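Local coordinates for protein broad specificity aminotransferase (Leishmania mexicana, PDB 4WB0) that probably catalyses pyridoxal-phosphate-dependent transamination as a homodimer, exchanging amino groups between substrates such as L-aspartate and 2-oxoglutarate, at residues K63-L68 and A304-L309; N103-Q108 and D283-M288; Q227-G232 and A322-M327; I249-A254 and S272-D277. All coordinates share one frame; numbering follows the deposited sequence.

Contact 1: residues K63-L68 and A304-L309; sequences KAEQLL and ARLAHL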
# COMPACT_ATOMS: atom_id res chain seq x y z
N LYS B 63 14.44 -16.21 12.48
CA LYS B 63 13.81 -16.87 13.63
C LYS B 63 12.29 -16.60 13.70
O LYS B 63 11.47 -17.53 13.86
CB LYS B 63 14.47 -16.39 14.93
CG LYS B 63 15.89 -16.85 15.11
CD LYS B 63 16.33 -16.61 16.55
CE LYS B 63 17.51 -17.44 16.90
NZ LYS B 63 17.84 -17.24 18.35
N ALA B 64 11.92 -15.33 13.59
CA ALA B 64 10.52 -14.95 13.67
C ALA B 64 9.71 -15.59 12.52
O ALA B 64 8.58 -15.92 12.71
CB ALA B 64 10.36 -13.38 13.66
N GLU B 65 10.30 -15.73 11.32
CA GLU B 65 9.58 -16.34 10.19
C GLU B 65 9.11 -17.74 10.55
O GLU B 65 7.98 -18.14 10.23
CB GLU B 65 10.45 -16.47 8.90
CG GLU B 65 10.69 -15.16 8.17
CD GLU B 65 9.54 -14.78 7.23
OE1 GLU B 65 9.69 -13.74 6.53
OE2 GLU B 65 8.48 -15.47 7.18
N GLN B 66 10.01 -18.52 11.11
CA GLN B 66 9.71 -19.90 11.52
C GLN B 66 8.68 -19.97 12.64
O GLN B 66 7.82 -20.84 12.62
CB GLN B 66 10.97 -20.59 11.97
CG GLN B 66 10.78 -22.04 12.36
CD GLN B 66 10.27 -22.83 11.18
OE1 GLN B 66 10.92 -22.93 10.15
NE2 GLN B 66 9.07 -23.35 11.31
N LEU B 67 8.85 -19.11 13.67
CA LEU B 67 7.88 -18.98 14.77
C LEU B 67 6.45 -18.65 14.26
O LEU B 67 5.46 -19.26 14.71
CB LEU B 67 8.33 -17.93 15.78
CG LEU B 67 9.59 -18.37 16.52
CD1 LEU B 67 10.14 -17.13 17.28
CD2 LEU B 67 9.30 -19.56 17.45
N LEU B 68 6.34 -17.74 13.31
CA LEU B 68 5.03 -17.38 12.73
C LEU B 68 4.45 -18.55 12.00
O LEU B 68 3.25 -18.83 12.12
CB LEU B 68 5.12 -16.21 11.75
CG LEU B 68 5.31 -14.85 12.42
CD1 LEU B 68 5.58 -13.81 11.36
CD2 LEU B 68 4.11 -14.49 13.28
N ALA B 304 4.07 -6.79 9.62
CA ALA B 304 3.59 -6.39 10.92
C ALA B 304 3.70 -7.53 11.91
O ALA B 304 4.04 -7.30 13.08
CB ALA B 304 2.16 -5.93 10.83
N ARG B 305 3.41 -8.76 11.47
CA ARG B 305 3.46 -9.90 12.39
C ARG B 305 4.93 -10.22 12.76
O ARG B 305 5.21 -10.51 13.91
CB ARG B 305 2.78 -11.13 11.79
CG ARG B 305 1.26 -11.00 11.64
CD ARG B 305 0.66 -12.29 11.11
NE ARG B 305 -0.77 -12.17 10.81
CZ ARG B 305 -1.71 -12.09 11.75
NH1 ARG B 305 -1.38 -12.14 13.03
NH2 ARG B 305 -2.98 -11.98 11.40
N LEU B 306 5.85 -10.17 11.79
CA LEU B 306 7.29 -10.26 12.08
C LEU B 306 7.76 -9.17 13.09
O LEU B 306 8.36 -9.51 14.14
CB LEU B 306 8.12 -10.16 10.83
CG LEU B 306 8.10 -11.34 9.82
CD1 LEU B 306 8.84 -10.92 8.46
CD2 LEU B 306 8.72 -12.62 10.45
N ALA B 307 7.48 -7.90 12.82
CA ALA B 307 7.96 -6.86 13.72
C ALA B 307 7.33 -6.94 15.11
O ALA B 307 8.03 -6.76 16.13
CB ALA B 307 7.75 -5.51 13.10
N HIS B 308 6.04 -7.30 15.18
CA HIS B 308 5.40 -7.44 16.49
C HIS B 308 6.04 -8.53 17.34
O HIS B 308 6.24 -8.34 18.53
CB HIS B 308 3.90 -7.76 16.35
CG HIS B 308 3.29 -8.25 17.62
ND1 HIS B 308 2.92 -9.57 17.81
CD2 HIS B 308 2.99 -7.60 18.78
CE1 HIS B 308 2.45 -9.72 19.03
NE2 HIS B 308 2.47 -8.54 19.64
N LEU B 309 6.32 -9.67 16.71
CA LEU B 309 6.90 -10.82 17.44
C LEU B 309 8.32 -10.44 17.98
O LEU B 309 8.69 -10.71 19.12
CB LEU B 309 6.93 -12.05 16.51
CG LEU B 309 7.44 -13.36 17.07
CD1 LEU B 309 6.67 -13.74 18.36
CD2 LEU B 309 7.28 -14.46 15.99
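Ala64 sits where helix 59-69 comes nearest to helix 302-312, its CA 5.9 Å from Leu306 CA. The two helix segments pass at 108°, their axes 9.5 Å apart, and the small methyl of Ala64 lets Leu306 and Leu309 come in together: Ala64 CB lies 3.7 Å from Leu306 CD2, and Leu309 CD2 also borders it. Glu65 starts out pointing away, but a bend at chi2 (-84°) brings its carboxylate back across Leu306 at a slant, OE1 resting 3.5 Å from Leu306 CD1. That same OE1 is hydrogen-bonded to His302 and to Tyr75 OH of the neighbouring subunit, which fixes where the acid end can lie against the leucine. One turn after Ala64, Leu67 presents its stem, and CB meets Leu309 CD2 at 3.6 Å with the two side chains at about a right angle. Leu68 uses both branches. Its CD1 presses on Leu306 CD2 at 3.5 Å, tighter than ordinary van der Waals contact, while its CD2 lies 3.9 Å from Arg305 CB. In one conformer the Arg305 guanidinium leads off to a cation-pi contact with Tyr83. Leu309 CD2 is thus bordered by Ala64, Leu67 and Leu68. The helices are joined by the fit of branched aliphatic chains rather than by directed bonds, whereas the polar ends find their partners outside the two segments, Glu65 tying this apolar seam to the dimer interface.

Contact 2: residues N103-Q108 and D283-M288; sequences NLVAVQ and DVKSVM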
# COMPACT_ATOMS: atom_id res chain seq x y z
N ASN B 103 -2.87 8.59 25.21
CA ASN B 103 -3.17 9.87 24.58
C ASN B 103 -2.63 9.99 23.16
O ASN B 103 -2.14 11.06 22.77
CB ASN B 103 -2.61 11.01 25.41
CG ASN B 103 -3.25 11.10 26.78
OD1 ASN B 103 -4.28 11.75 26.95
ND2 ASN B 103 -2.64 10.45 27.76
N LEU B 104 -2.68 8.91 22.40
CA LEU B 104 -2.31 9.04 21.01
C LEU B 104 -3.22 8.23 20.11
O LEU B 104 -3.91 7.31 20.53
CB LEU B 104 -0.86 8.62 20.81
CG LEU B 104 -0.45 7.17 21.02
CD1 LEU B 104 -0.87 6.22 19.94
CD2 LEU B 104 1.09 7.14 21.15
N VAL B 105 -3.21 8.63 18.84
CA VAL B 105 -3.89 7.89 17.79
C VAL B 105 -2.83 7.36 16.84
O VAL B 105 -1.93 8.11 16.41
CB VAL B 105 -4.91 8.78 17.02
CG1 VAL B 105 -5.70 7.95 16.00
CG2 VAL B 105 -5.83 9.38 17.94
N ALA B 106 -2.93 6.08 16.47
CA ALA B 106 -1.94 5.48 15.59
C ALA B 106 -2.54 4.38 14.69
O ALA B 106 -3.46 3.63 15.10
CB ALA B 106 -0.76 4.91 16.40
N VAL B 107 -2.03 4.31 13.47
CA VAL B 107 -2.37 3.21 12.55
C VAL B 107 -1.14 2.59 11.94
O VAL B 107 -0.06 3.18 11.89
CB VAL B 107 -3.31 3.67 11.39
CG1 VAL B 107 -4.59 4.24 11.93
CG2 VAL B 107 -2.63 4.69 10.56
N GLN B 108 -1.33 1.38 11.40
CA GLN B 108 -0.31 0.71 10.65
C GLN B 108 -0.27 1.36 9.25
O GLN B 108 -1.31 1.74 8.74
CB GLN B 108 -0.64 -0.79 10.57
CG GLN B 108 0.38 -1.61 9.73
CD GLN B 108 0.01 -3.08 9.71
OE1 GLN B 108 -0.68 -3.57 10.61
NE2 GLN B 108 0.42 -3.77 8.68
N ASP B 283 -12.21 11.09 16.01
CA ASP B 283 -12.40 11.79 14.74
C ASP B 283 -11.17 11.70 13.86
O ASP B 283 -11.25 11.40 12.65
CB ASP B 283 -12.75 13.24 14.98
CG ASP B 283 -14.14 13.41 15.58
OD1 ASP B 283 -14.93 12.44 15.53
OD2 ASP B 283 -14.43 14.50 16.12
N VAL B 284 -10.00 11.93 14.45
CA VAL B 284 -8.78 11.80 13.66
C VAL B 284 -8.68 10.39 13.11
O VAL B 284 -8.36 10.20 11.92
CB VAL B 284 -7.54 12.15 14.50
CG1 VAL B 284 -6.27 11.73 13.77
CG2 VAL B 284 -7.55 13.67 14.80
N LYS B 285 -9.02 9.41 13.94
CA LYS B 285 -8.95 8.02 13.53
C LYS B 285 -9.85 7.83 12.31
O LYS B 285 -9.49 7.13 11.36
CB LYS B 285 -9.37 7.10 14.67
CG LYS B 285 -9.49 5.64 14.30
CD LYS B 285 -8.20 4.95 14.37
CE LYS B 285 -8.43 3.45 14.52
NZ LYS B 285 -7.20 2.88 15.07
N SER B 286 -11.03 8.44 12.34
CA SER B 286 -11.99 8.14 11.32
C SER B 286 -11.51 8.69 9.98
O SER B 286 -11.81 8.12 8.96
CB SER B 286 -13.36 8.69 11.66
OG SER B 286 -13.41 10.10 11.54
N VAL B 287 -10.77 9.81 10.01
CA VAL B 287 -10.20 10.38 8.78
C VAL B 287 -9.05 9.48 8.29
O VAL B 287 -9.00 9.15 7.08
CB VAL B 287 -9.74 11.86 9.01
CG1 VAL B 287 -8.98 12.39 7.77
CG2 VAL B 287 -10.92 12.74 9.34
N MET B 288 -8.14 9.04 9.18
CA MET B 288 -7.09 8.14 8.78
C MET B 288 -7.68 6.89 8.09
O MET B 288 -7.23 6.50 7.03
CB MET B 288 -6.25 7.70 9.97
CG MET B 288 -5.38 8.79 10.63
SD MET B 288 -4.56 8.01 12.08
CE MET B 288 -3.43 9.32 12.58
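Asp283 O, one residue before the Val284 that touches Val105, is gripped twice within its helix, by Ser286 OG at 2.8 Å and by Val287 N at 3.1 Å. The serine donor is tilted 17° from the carbonyl plane, and Ser286 OG itself receives a bond from Arg21 N of the neighbouring subunit. This helix, 278-293, covers the outermost strand 104-110 of the mixed sheet in the large domain of a fold-type-I aminotransferase. The axes of the two segments run within 18° of parallel, 8.7 Å apart, and alternate strand residues face the helix. Val105 directs CG1 at the stem of Lys285, 4.0 Å from its CB, with Val284 CG1 at the margin. Beyond that stem, a bend at chi2 (84°) turns the Lys285 chain toward the strand, leaving NZ 3.8 Å from Ala106 O, a loose polar approach. Met288 reaches the sheet differently: its chain is extended beyond CG and carries the sulfur to where methyls of both valines touch it, while Leu122 of helix 111-123 packs on it. Met288 SD lies 4.1 Å from Val105 CG1, and it meets both branches of Val107, with CG1 at 3.8 Å and CG2 at 4.1 Å.

Contact 3: residues Q227-G232 and A322-M327; sequences QGYASG and AELSAM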
# COMPACT_ATOMS: atom_id res chain seq x y z
N GLN B 227 15.39 4.86 13.81
CA GLN B 227 15.57 4.66 15.25
C GLN B 227 16.33 3.37 15.56
O GLN B 227 15.93 2.29 15.11
CB GLN B 227 14.25 4.62 15.99
CG GLN B 227 14.43 4.68 17.52
CD GLN B 227 13.18 4.30 18.24
OE1 GLN B 227 12.14 4.17 17.62
NE2 GLN B 227 13.26 4.12 19.54
N GLY B 228 17.41 3.50 16.32
CA GLY B 228 18.25 2.38 16.74
C GLY B 228 19.37 2.15 15.74
O GLY B 228 20.51 1.85 16.05
N TYR B 229 18.99 2.31 14.50
CA TYR B 229 19.87 1.99 13.40
C TYR B 229 20.93 3.09 13.31
O TYR B 229 22.08 2.83 13.00
CB TYR B 229 19.02 1.87 12.14
CG TYR B 229 19.77 1.62 10.89
CD1 TYR B 229 20.25 2.66 10.16
CD2 TYR B 229 19.93 0.32 10.40
CE1 TYR B 229 20.92 2.45 9.00
CE2 TYR B 229 20.61 0.08 9.25
CZ TYR B 229 21.11 1.16 8.52
OH TYR B 229 21.80 0.98 7.34
N ALA B 230 20.55 4.30 13.67
CA ALA B 230 21.49 5.43 13.62
C ALA B 230 22.64 5.31 14.58
O ALA B 230 23.78 5.32 14.15
CB ALA B 230 20.76 6.72 13.85
N SER B 231 22.37 5.21 15.88
CA SER B 231 23.45 5.17 16.88
C SER B 231 23.71 3.80 17.48
O SER B 231 24.72 3.59 18.17
CB SER B 231 23.15 6.14 18.02
OG SER B 231 22.18 5.61 18.93
N GLY B 232 22.78 2.87 17.28
CA GLY B 232 22.84 1.57 17.93
C GLY B 232 21.95 1.46 19.15
O GLY B 232 21.75 0.35 19.68
N ALA B 322 20.76 -6.27 20.15
CA ALA B 322 22.19 -6.57 20.01
C ALA B 322 22.61 -6.62 18.51
O ALA B 322 23.68 -6.13 18.09
CB ALA B 322 22.50 -7.87 20.72
N GLU B 323 21.72 -7.17 17.68
CA GLU B 323 22.03 -7.39 16.28
C GLU B 323 22.04 -6.02 15.56
O GLU B 323 22.86 -5.76 14.66
CB GLU B 323 21.00 -8.37 15.65
CG GLU B 323 21.32 -8.71 14.25
CD GLU B 323 20.57 -9.96 13.70
OE1 GLU B 323 19.57 -10.46 14.30
OE2 GLU B 323 21.02 -10.42 12.63
N LEU B 324 21.15 -5.14 16.00
CA LEU B 324 21.06 -3.78 15.49
C LEU B 324 22.28 -2.96 15.97
O LEU B 324 22.89 -2.19 15.20
CB LEU B 324 19.75 -3.15 15.95
CG LEU B 324 19.40 -1.73 15.48
CD1 LEU B 324 19.35 -1.73 13.99
CD2 LEU B 324 18.06 -1.27 16.07
N SER B 325 22.65 -3.14 17.23
CA SER B 325 23.83 -2.44 17.75
C SER B 325 25.05 -2.77 16.91
O SER B 325 25.84 -1.88 16.57
CB SER B 325 24.08 -2.77 19.22
OG SER B 325 25.15 -1.96 19.70
N ALA B 326 25.22 -4.05 16.58
CA ALA B 326 26.34 -4.45 15.74
C ALA B 326 26.29 -3.86 14.32
O ALA B 326 27.36 -3.53 13.72
CB ALA B 326 26.40 -5.96 15.67
N MET B 327 25.07 -3.71 13.75
CA MET B 327 24.94 -3.08 12.43
C MET B 327 25.40 -1.63 12.54
O MET B 327 26.14 -1.14 11.69
CB MET B 327 23.48 -3.16 11.92
CG MET B 327 23.02 -4.60 11.73
SD MET B 327 21.21 -4.84 11.67
CE MET B 327 20.77 -3.89 10.21
O HOH W 1 25.52 1.48 19.92
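Leu324 and Gly228 form the centre of a loop-on-helix contact in the fold-type-I architecture. The loop follows strand 219-224, and the helix, 314-344, is the long one that in this family links the large and small domains. Leu324 carries CG anti to its own N (chi1 -177°), which sends the fork straight out from the helix onto the loop backbone. There the two methyls divide the work. Leu324 CD2 lies 3.7 Å from Gly228 C, resting on a residue that has no side chain; the absence of a CB on the side facing the helix leaves room for the leucine to settle directly on the main chain. Leu324 CD1 turns to the next residue, 3.8 Å from Tyr229 CA, and the two side chains cross at about a right angle. The tyrosine ring also packs on Tyr48 and Met360. Met327 approaches this ring from the edge: its chain bends at chi3 (62°), folding the terminal methyl back so that it lies close to the ring plane, Met327 CE 4.1 Å from Tyr229 CE2. At the more open end, Gly232 comes within 4.1 Å of Ser325, CA to CA, and again bare backbone meets the helix, with Gly232 O 3.9 Å from Ser325 CB. The Ser325 side chain starts away from the loop, and its hydroxyl reaches it through a water. That water donates to Ser231 O at 2.9 Å and lies 3.5 Å from Ser325 OG in a weak bond.

Contact 4: residues I249-A254 and S272-D277; sequences IEVLLA and SLLLKD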
# COMPACT_ATOMS: atom_id res chain seq x y z
N ILE B 249 4.29 19.07 22.64
CA ILE B 249 4.08 19.28 21.24
C ILE B 249 3.18 18.15 20.71
O ILE B 249 3.36 17.02 21.08
CB ILE B 249 5.42 19.35 20.51
CG1 ILE B 249 6.10 20.67 20.88
CG2 ILE B 249 5.23 19.23 19.01
CD1 ILE B 249 7.44 20.86 20.32
N GLU B 250 2.20 18.47 19.86
CA GLU B 250 1.36 17.43 19.25
C GLU B 250 2.06 16.80 18.04
O GLU B 250 1.84 17.21 16.89
CB GLU B 250 0.01 18.02 18.86
CG GLU B 250 -0.84 18.31 20.07
CD GLU B 250 -1.97 19.27 19.79
OE1 GLU B 250 -1.80 20.18 18.94
OE2 GLU B 250 -3.03 19.10 20.43
N VAL B 251 2.91 15.81 18.33
CA VAL B 251 3.85 15.29 17.36
C VAL B 251 3.12 14.40 16.38
O VAL B 251 2.46 13.48 16.83
CB VAL B 251 4.97 14.46 18.04
CG1 VAL B 251 5.81 13.77 17.02
CG2 VAL B 251 5.89 15.35 18.91
N LEU B 252 3.21 14.69 15.08
CA LEU B 252 2.81 13.72 14.05
C LEU B 252 4.10 12.99 13.64
O LEU B 252 5.13 13.64 13.39
CB LEU B 252 2.13 14.41 12.85
CG LEU B 252 1.51 13.41 11.85
CD1 LEU B 252 0.33 12.64 12.49
CD2 LEU B 252 1.15 14.17 10.55
N LEU B 253 4.10 11.66 13.64
CA LEU B 253 5.34 10.86 13.44
C LEU B 253 5.16 9.64 12.51
O LEU B 253 4.27 8.80 12.70
CB LEU B 253 5.86 10.41 14.80
CG LEU B 253 7.27 9.79 14.75
CD1 LEU B 253 7.97 10.17 16.02
CD2 LEU B 253 7.21 8.28 14.62
N ALA B 254 6.01 9.58 11.48
CA ALA B 254 6.03 8.50 10.48
C ALA B 254 7.18 7.60 10.78
O ALA B 254 8.33 8.06 10.79
CB ALA B 254 6.16 9.05 9.09
N SER B 272 1.45 8.03 13.82
CA SER B 272 0.87 8.34 15.12
C SER B 272 0.83 9.84 15.37
O SER B 272 1.72 10.58 14.91
CB SER B 272 1.66 7.69 16.30
OG SER B 272 3.01 8.16 16.27
N LEU B 273 -0.17 10.27 16.15
CA LEU B 273 -0.38 11.64 16.54
C LEU B 273 -0.61 11.69 18.04
O LEU B 273 -1.48 10.98 18.56
CB LEU B 273 -1.61 12.24 15.84
CG LEU B 273 -2.01 13.62 16.31
CD1 LEU B 273 -0.92 14.60 15.81
CD2 LEU B 273 -3.39 13.97 15.80
N LEU B 274 0.15 12.57 18.71
CA LEU B 274 -0.04 12.82 20.13
C LEU B 274 -1.11 13.88 20.28
O LEU B 274 -0.93 15.02 19.84
CB LEU B 274 1.25 13.29 20.79
CG LEU B 274 2.40 12.31 20.69
CD1 LEU B 274 3.60 12.89 21.45
CD2 LEU B 274 2.02 10.96 21.26
N LEU B 275 -2.22 13.52 20.88
CA LEU B 275 -3.37 14.42 20.97
C LEU B 275 -4.20 14.14 22.22
O LEU B 275 -4.70 13.03 22.36
CB LEU B 275 -4.25 14.25 19.74
CG LEU B 275 -5.43 15.19 19.60
CD1 LEU B 275 -4.94 16.65 19.51
CD2 LEU B 275 -6.31 14.78 18.38
N LYS B 276 -4.37 15.14 23.08
CA LYS B 276 -4.99 14.94 24.41
C LYS B 276 -6.47 14.50 24.41
O LYS B 276 -6.85 13.59 25.15
CB LYS B 276 -4.86 16.23 25.24
N ASP B 277 -7.33 15.16 23.63
CA ASP B 277 -8.75 14.93 23.80
C ASP B 277 -9.15 13.65 23.15
O ASP B 277 -8.83 13.39 21.97
CB ASP B 277 -9.58 16.08 23.23
CG ASP B 277 -11.09 15.78 23.26
OD1 ASP B 277 -11.67 15.67 24.36
OD2 ASP B 277 -11.70 15.64 22.18
O HOH W 2 -3.42 17.83 22.59
O HOH W 3 3.33 10.66 17.39
O HOH W 4 4.26 6.52 14.43
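Leu253 and Ser272 make the tight end of this strand pair, a hydrogen-bonded antiparallel pair closed by two backbone bonds, Leu253 N to Ser272 O at 2.9 Å and Ser272 N to Leu253 O at 3.1 Å. Next to it, Leu252 and Leu273 form a non-hydrogen-bonded pair on the other face, where Leu252 CD1 lies against Leu273 CB at 3.9 Å. A third bond, Leu274 N to Val251 O at 3.1 Å, follows, and Leu274 CD1 packs 4.0 Å from Val251 CB. Beyond this point strand pairing gives way to side-chain and water contacts. Glu250 centres an inverse gamma turn that bends its chain, and Leu274 O, buried without a polar partner, faces Glu250 CB at 3.3 Å instead. The Glu250 carboxylate runs past Leu275 toward Thr11 and Thr12 of the neighbouring subunit, which hold its two oxygens. Water enters along the margins too. In one of its two conformers Ser272 places OG between its backbone N and carbonyl carbon (chi1 59°), where it meets two waters at 2.8 Å, one donating to Val251 O and the other to Leu253 O. Strand 268-274 runs antiparallel to both its neighbours, 252-256 and 104-110, and a single reversed strand of this kind within an otherwise parallel seven-stranded sheet is the signature of the large domain in fold-type-I aminotransferases.

Contacts 2 and 4 belong to one sheet and lie about 9 Å apart, centre to centre: strand 268-274, paired in contact 4, is also bonded to the strand covered in contact 2, probably through Val105 O to Leu273 N. Both are buried, yet contact 4 relies on backbone bonds, while contact 2 rests mostly on aliphatic and sulfur packing. Contact 1, helix on helix and only partly buried, touches contact 2 where Ala304 CB meets Gln108 NE2. Contact 3, also buried, with Gly232 and Ser325 partly exposed, uses the following helix, 314-344, and sets leucine on glycine backbone. In contacts 1, 2 and 4 residues also reach the neighbouring subunit; contact 3 stays within its own chain.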